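Local coordinates for Tll0287 protein (Thermosynechococcus elongatus, PDB 5B82) that carries a covalently attached heme c in a Per-Arnt-Sim (PAS)-like domain and probably serves in redox chemistry or sensing, at residues Thr36-Leu41 against Tyr131-Asp136; Lys76-Ala79 against Gly83-Val86. All blocks are in the same frame, centred on the assembly; numbering follows the deposited sequence. Where two conformers were deposited one is given.

Interaction 1: residues Thr36-Leu41 against Tyr131-Asp136; sequences TAIEQL and YFRRID. With HEC (heme c), chain B.
Arg-133 meets Glu-39 at the edge of its guanidinium group, side-on, with NE and NH2 each taking one carboxylate oxygen. The NH2 bond to OE2 of Glu-39 is 2.8 Å long and fairly straight (164°). It uses the syn lone pair and lies in the guanidinium plane. The NE bond to OE1 of Glu-39, 3.0 Å, tilts out of that plane, because the two flat groups are turned 32° apart. The Tyr-131 ring also works by its edge. Its CE2 lies 4.0 Å from CB of Ile-38, near the ring plane. A water in the ring plane accepts from Tyr-131 OH (2.6 Å) and donates to Glu-39 OE1 (2.7 Å), so OE1 holds two donors. Glu-39 bends at chi2 (68°), which brings its end toward the strand. Nearer the backbone of the strand, CG2 of Ile-38 packs 3.9 Å from CB of Arg-133. A leucine in place of Arg-133 would probably leave the Glu-39 carboxylate without its charge partner and freer to turn. NH1 of Arg-133 bonds to Gln-119 OE1. Ile-38 also touches Tyr-176 and Val-178 of strand 172-181. At the far end of the segment, Ile-135 CD1 comes 3.5 Å from heme methyl CMA. The arrangement is a helix laid roughly parallel to a strand of the antiparallel sheet, in the PAS-like domain that holds the heme.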
loop_
_atom_site.group_PDB
_atom_site.type_symbol
_atom_site.label_atom_id
_atom_site.label_comp_id
_atom_site.label_asym_id
_atom_site.label_seq_id
_atom_site.Cartn_x
_atom_site.Cartn_y
_atom_site.Cartn_z
ATOM N N THR A 36 11.672 -5.515 7.330
ATOM C CA THR A 36 11.975 -4.227 7.939
ATOM C C THR A 36 11.662 -3.061 7.005
ATOM O O THR A 36 11.030 -2.087 7.421
ATOM C CB THR A 36 13.435 -4.125 8.391
ATOM O OG1 THR A 36 13.694 -5.127 9.378
ATOM C CG2 THR A 36 13.698 -2.752 9.014
ATOM N N ALA A 37 12.092 -3.167 5.749
ATOM C CA ALA A 37 11.867 -2.103 4.774
ATOM C C ALA A 37 10.381 -1.821 4.609
ATOM O O ALA A 37 9.951 -0.654 4.625
ATOM C CB ALA A 37 12.483 -2.477 3.420
ATOM N N ILE A 38 9.596 -2.888 4.454
ATOM C CA ILE A 38 8.154 -2.709 4.292
ATOM C C ILE A 38 7.508 -2.086 5.538
ATOM O O ILE A 38 6.691 -1.157 5.438
ATOM C CB ILE A 38 7.453 -4.020 3.916
ATOM C CG1 ILE A 38 7.950 -4.485 2.538
ATOM C CG2 ILE A 38 5.937 -3.838 3.881
ATOM C CD1 ILE A 38 7.900 -3.389 1.484
ATOM N N GLU A 39 7.897 -2.573 6.708
ATOM C CA GLU A 39 7.331 -2.021 7.933
ATOM C C GLU A 39 7.679 -0.534 8.108
ATOM O O GLU A 39 6.851 0.259 8.570
ATOM C CB GLU A 39 7.734 -2.863 9.146
ATOM C CG GLU A 39 6.679 -2.827 10.253
ATOM C CD GLU A 39 5.395 -3.531 9.860
ATOM O OE1 GLU A 39 5.418 -4.389 8.936
ATOM O OE2 GLU A 39 4.348 -3.223 10.468
ATOM N N GLN A 40 8.893 -0.153 7.708
ATOM C CA GLN A 40 9.322 1.247 7.760
ATOM C C GLN A 40 8.533 2.109 6.790
ATOM O O GLN A 40 8.184 3.256 7.104
ATOM C CB GLN A 40 10.814 1.367 7.448
ATOM C CG GLN A 40 11.721 1.035 8.612
ATOM C CD GLN A 40 13.186 0.946 8.206
ATOM O OE1 GLN A 40 13.515 0.939 7.016
ATOM N NE2 GLN A 40 14.072 0.872 9.197
ATOM N N LEU A 41 8.259 1.564 5.608
ATOM C CA LEU A 41 7.414 2.252 4.638
ATOM C C LEU A 41 6.005 2.494 5.209
ATOM O O LEU A 41 5.425 3.586 5.054
ATOM C CB LEU A 41 7.345 1.440 3.342
ATOM C CG LEU A 41 6.682 2.100 2.140
ATOM C CD1 LEU A 41 7.399 3.400 1.794
ATOM C CD2 LEU A 41 6.675 1.147 0.950
ATOM N N TYR A 131 6.733 -11.477 -0.594
ATOM C CA TYR A 131 6.264 -11.088 0.723
ATOM C C TYR A 131 5.128 -10.104 0.551
ATOM O O TYR A 131 5.217 -9.186 -0.276
ATOM C CB TYR A 131 7.407 -10.438 1.510
ATOM C CG TYR A 131 7.034 -9.865 2.880
ATOM C CD1 TYR A 131 6.781 -10.698 3.966
ATOM C CD2 TYR A 131 6.990 -8.490 3.096
ATOM C CE1 TYR A 131 6.474 -10.180 5.227
ATOM C CE2 TYR A 131 6.681 -7.959 4.369
ATOM C CZ TYR A 131 6.431 -8.814 5.419
ATOM O OH TYR A 131 6.132 -8.296 6.675
ATOM N N PHE A 132 4.061 -10.311 1.324
ATOM C CA PHE A 132 2.896 -9.447 1.286
ATOM C C PHE A 132 2.614 -8.972 2.702
ATOM O O PHE A 132 2.713 -9.742 3.641
ATOM C CB PHE A 132 1.678 -10.201 0.766
ATOM C CG PHE A 132 1.881 -10.796 -0.615
ATOM C CD1 PHE A 132 1.606 -10.052 -1.746
ATOM C CD2 PHE A 132 2.343 -12.092 -0.761
ATOM C CE1 PHE A 132 1.805 -10.593 -3.035
ATOM C CE2 PHE A 132 2.537 -12.648 -2.041
ATOM C CZ PHE A 132 2.266 -11.894 -3.168
ATOM N N ARG A 133 2.241 -7.710 2.835
ATOM C CA ARG A 133 1.942 -7.164 4.153
ATOM C C ARG A 133 0.682 -6.323 4.042
ATOM O O ARG A 133 0.607 -5.388 3.239
ATOM C CB ARG A 133 3.142 -6.368 4.687
ATOM C CG ARG A 133 3.104 -6.080 6.228
ATOM C CD ARG A 133 2.484 -4.745 6.533
ATOM N NE ARG A 133 2.598 -4.405 7.959
ATOM C CZ ARG A 133 1.641 -4.620 8.858
ATOM N NH1 ARG A 133 0.488 -5.172 8.481
ATOM N NH2 ARG A 133 1.824 -4.271 10.132
ATOM N N ARG A 134 -0.327 -6.668 4.832
ATOM C CA ARG A 134 -1.604 -5.965 4.738
ATOM C C ARG A 134 -1.499 -4.487 5.129
ATOM O O ARG A 134 -0.664 -4.093 5.947
ATOM C CB ARG A 134 -2.695 -6.675 5.561
ATOM C CG ARG A 134 -2.922 -6.107 6.948
ATOM C CD ARG A 134 -3.851 -6.994 7.801
ATOM N NE ARG A 134 -5.275 -6.803 7.539
ATOM C CZ ARG A 134 -6.137 -7.795 7.326
ATOM N NH1 ARG A 134 -5.716 -9.056 7.330
ATOM N NH2 ARG A 134 -7.421 -7.530 7.112
ATOM N N ILE A 135 -2.348 -3.679 4.510
ATOM C CA ILE A 135 -2.515 -2.278 4.872
ATOM C C ILE A 135 -3.957 -2.085 5.332
ATOM O O ILE A 135 -4.896 -2.355 4.578
ATOM C CB ILE A 135 -2.270 -1.358 3.668
ATOM C CG1 ILE A 135 -0.843 -1.526 3.154
ATOM C CG2 ILE A 135 -2.515 0.105 4.048
ATOM C CD1 ILE A 135 -0.624 -1.026 1.740
ATOM N N ASP A 136 -4.141 -1.623 6.561
ATOM C CA ASP A 136 -5.485 -1.381 7.057
ATOM C C ASP A 136 -5.810 0.109 7.037
ATOM O O ASP A 136 -4.920 0.949 6.920
ATOM C CB ASP A 136 -5.673 -1.967 8.458
ATOM C CG ASP A 136 -5.715 -3.496 8.460
ATOM O OD1 ASP A 136 -6.184 -4.093 7.463
ATOM O OD2 ASP A 136 -5.284 -4.101 9.468
HETATM FE FE HEC B . -3.541 7.127 0.522
HETATM C CHA HEC B . -2.718 5.930 -2.547
HETATM C CHB HEC B . -3.410 3.865 1.768
HETATM C CHC HEC B . -4.114 8.258 3.665
HETATM C CHD HEC B . -4.074 10.274 -0.749
HETATM N NA HEC B . -3.201 5.237 -0.255
HETATM C C1A HEC B . -2.743 5.004 -1.536
HETATM C C2A HEC B . -2.317 3.621 -1.630
HETATM C C3A HEC B . -2.511 3.065 -0.427
HETATM C C4A HEC B . -3.072 4.059 0.452
HETATM C CMA HEC B . -2.217 1.615 -0.010
HETATM C CAA HEC B . -1.724 2.928 -2.883
HETATM C CBA HEC B . -2.762 2.082 -3.619
HETATM C CGA HEC B . -3.614 2.954 -4.502
HETATM O O1A HEC B . -4.843 3.040 -4.258
HETATM O O2A HEC B . -3.067 3.597 -5.435
HETATM N NB HEC B . -3.742 6.216 2.347
HETATM C C1B HEC B . -3.601 4.882 2.668
HETATM C C2B HEC B . -3.687 4.737 4.107
HETATM C C3B HEC B . -3.890 5.949 4.627
HETATM C C4B HEC B . -3.918 6.903 3.537
HETATM C CMB HEC B . -3.612 3.397 4.883
HETATM C CAB HEC B . -4.048 6.294 6.127
HETATM C CBB HEC B . -2.728 6.024 6.896
HETATM N NC HEC B . -4.041 8.926 1.301
HETATM C C1C HEC B . -4.175 9.185 2.646
HETATM C C2C HEC B . -4.244 10.622 2.816
HETATM C C3C HEC B . -4.371 11.174 1.598
HETATM C C4C HEC B . -4.156 10.121 0.622
HETATM C CMC HEC B . -4.601 11.288 4.166
HETATM C CAC HEC B . -4.598 12.672 1.256
HETATM C CBC HEC B . -3.525 13.641 1.807
HETATM N ND HEC B . -3.485 7.963 -1.346
HETATM C C1D HEC B . -3.601 9.321 -1.622
HETATM C C2D HEC B . -3.150 9.566 -2.978
HETATM C C3D HEC B . -2.743 8.202 -3.521
HETATM C C4D HEC B . -2.982 7.273 -2.450
HETATM C CMD HEC B . -3.093 10.912 -3.729
HETATM C CAD HEC B . -2.164 7.866 -4.912
HETATM C CBD HEC B . -0.656 8.011 -4.753
HETATM C CGD HEC B . 0.082 7.528 -5.982
HETATM O O1D HEC B . -0.087 8.125 -7.069
HETATM O O2D HEC B . 0.846 6.545 -5.858
HETATM O O HOH W 1 6.688 -5.753 6.988
#

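Interaction 2: residues Lys76-Ala79 against Gly83-Val86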
loop_
_atom_site.group_PDB
_atom_site.type_symbol
_atom_site.label_atom_id
_atom_site.label_comp_id
_atom_site.label_asym_id
_atom_site.label_seq_id
_atom_site.Cartn_x
_atom_site.Cartn_y
_atom_site.Cartn_z
ATOM N N LYS A 76 9.617 2.536 -5.127
ATOM C CA LYS A 76 10.460 2.422 -6.321
ATOM C C LYS A 76 11.946 2.453 -5.970
ATOM O O LYS A 76 12.739 1.674 -6.519
ATOM C CB LYS A 76 10.132 3.503 -7.346
ATOM C CG LYS A 76 8.804 3.292 -8.040
ATOM C CD LYS A 76 8.550 4.360 -9.093
ATOM C CE LYS A 76 7.122 4.274 -9.603
ATOM N NZ LYS A 76 6.851 5.277 -10.669
ATOM N N GLU A 77 12.313 3.338 -5.046
ATOM C CA GLU A 77 13.708 3.441 -4.611
ATOM C C GLU A 77 14.240 2.155 -3.973
ATOM O O GLU A 77 15.364 1.738 -4.238
ATOM C CB GLU A 77 13.890 4.621 -3.652
ATOM C CG GLU A 77 13.618 5.969 -4.295
ATOM C CD GLU A 77 13.807 7.128 -3.335
ATOM O OE1 GLU A 77 13.839 6.885 -2.107
ATOM O OE2 GLU A 77 13.927 8.279 -3.814
ATOM N N ILE A 78 13.421 1.532 -3.138
ATOM C CA ILE A 78 13.775 0.283 -2.477
ATOM C C ILE A 78 13.925 -0.843 -3.506
ATOM O O ILE A 78 14.908 -1.605 -3.490
ATOM C CB ILE A 78 12.701 -0.059 -1.418
ATOM C CG1 ILE A 78 12.682 1.029 -0.337
ATOM C CG2 ILE A 78 12.939 -1.418 -0.798
ATOM C CD1 ILE A 78 11.573 0.884 0.697
ATOM N N ALA A 79 12.947 -0.921 -4.407
ATOM C CA ALA A 79 12.957 -1.897 -5.486
ATOM C C ALA A 79 14.257 -1.798 -6.270
ATOM O O ALA A 79 14.920 -2.809 -6.499
ATOM C CB ALA A 79 11.782 -1.675 -6.413
ATOM N N GLY A 83 17.224 -4.688 -6.052
ATOM C CA GLY A 83 16.945 -5.682 -7.070
ATOM C C GLY A 83 15.691 -6.473 -6.741
ATOM O O GLY A 83 15.579 -7.655 -7.082
ATOM N N TRP A 84 14.752 -5.826 -6.047
ATOM C CA TRP A 84 13.457 -6.423 -5.763
ATOM C C TRP A 84 12.412 -5.788 -6.670
ATOM O O TRP A 84 12.668 -4.772 -7.306
ATOM C CB TRP A 84 13.046 -6.151 -4.308
ATOM C CG TRP A 84 14.027 -6.619 -3.272
ATOM C CD1 TRP A 84 14.962 -7.601 -3.413
ATOM C CD2 TRP A 84 14.169 -6.117 -1.932
ATOM N NE1 TRP A 84 15.676 -7.743 -2.246
ATOM C CE2 TRP A 84 15.211 -6.845 -1.322
ATOM C CE3 TRP A 84 13.519 -5.118 -1.193
ATOM C CZ2 TRP A 84 15.623 -6.607 -0.009
ATOM C CZ3 TRP A 84 13.926 -4.885 0.119
ATOM C CH2 TRP A 84 14.964 -5.629 0.696
ATOM N N GLN A 85 11.233 -6.395 -6.730
ATOM C CA GLN A 85 10.052 -5.692 -7.205
ATOM C C GLN A 85 9.287 -5.316 -5.947
ATOM O O GLN A 85 9.102 -6.157 -5.079
ATOM C CB GLN A 85 9.200 -6.604 -8.073
ATOM C CG GLN A 85 9.876 -6.975 -9.386
ATOM C CD GLN A 85 9.525 -8.366 -9.834
ATOM O OE1 GLN A 85 8.350 -8.700 -10.010
ATOM N NE2 GLN A 85 10.541 -9.201 -10.008
ATOM N N VAL A 86 8.867 -4.058 -5.842
ATOM C CA VAL A 86 8.106 -3.584 -4.677
ATOM C C VAL A 86 6.950 -2.761 -5.192
ATOM O O VAL A 86 7.147 -1.868 -6.015
ATOM C CB VAL A 86 8.963 -2.690 -3.752
ATOM C CG1 VAL A 86 8.129 -2.201 -2.538
ATOM C CG2 VAL A 86 10.206 -3.434 -3.309
#
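Ala-79 offers its carbonyl oxygen to two backbone N-H groups at the C-terminal end of helix 69-82. Trp-84 N bonds to Ala-79 O at 3.1 Å. This is the 6→1 bond of a Schellman motif. The N-H lies in the carbonyl plane, on a lone pair, and the bond is bent (138°). Gly-83 N reaches the same oxygen at 3.0 Å, but its angle of 120° makes that bond weak. Gly-83 has positive phi, the conformation that ends the helix and turns the chain toward strand 85-89. Glycine takes this conformation easily.

Apolar side chains then pack across the turn. Ile-78 CG2 is the branch that touches Trp-84. It lies 3.7 Å from CZ3 of Trp-84, with CE3 next nearest, and comes in obliquely to the ring. The same methyl is 4.2 Å from Val-86 CG2. Ala-79 is the small residue at the centre. Its CB packs 3.9 Å from Val-86 CG2 and also lies against the backbone of the new strand.

The next shell fixes the tryptophan. Its NE1 bonds to Glu-30 OE2, and its ring rests on Lys-33 and Val-34 of helix 28-49 and on Val-178 and Ile-180 of strand 172-181. Val-86 also touches Val-178, and Gln-85 pairs through its backbone with Thr-179. The strand is therefore tied to the sheet directly after the turn.

Val-86 holds CG1 anti to its backbone N (chi1 180°), which puts the CG2 methyl beside that N and against Ala-79. That methyl sits 3.8 Å from Ala-79 CA and about as close to Ala-79 CB.

How the interactions relate
The two contacts have centres about 13 Å apart and join consecutive helices to one antiparallel sheet. Along the chain the order is 36-41, 76-79, 83-86, 131-136, so both segments of interaction 2 fall between those of interaction 1. Interaction 1 sets helix 28-49 on strand 128-136. Interaction 2 turns helix 69-82 into strand 85-89. Strand 172-181 lies between these two strands and pairs with both. The contacts touch where Ile-38 CD1 packs 4.2 Å from Val-86 CG1. Together they tie both helices to the sheet of the PAS-like domain. Interaction 1 reaches the heme through its strand end; interaction 2 stays farther off.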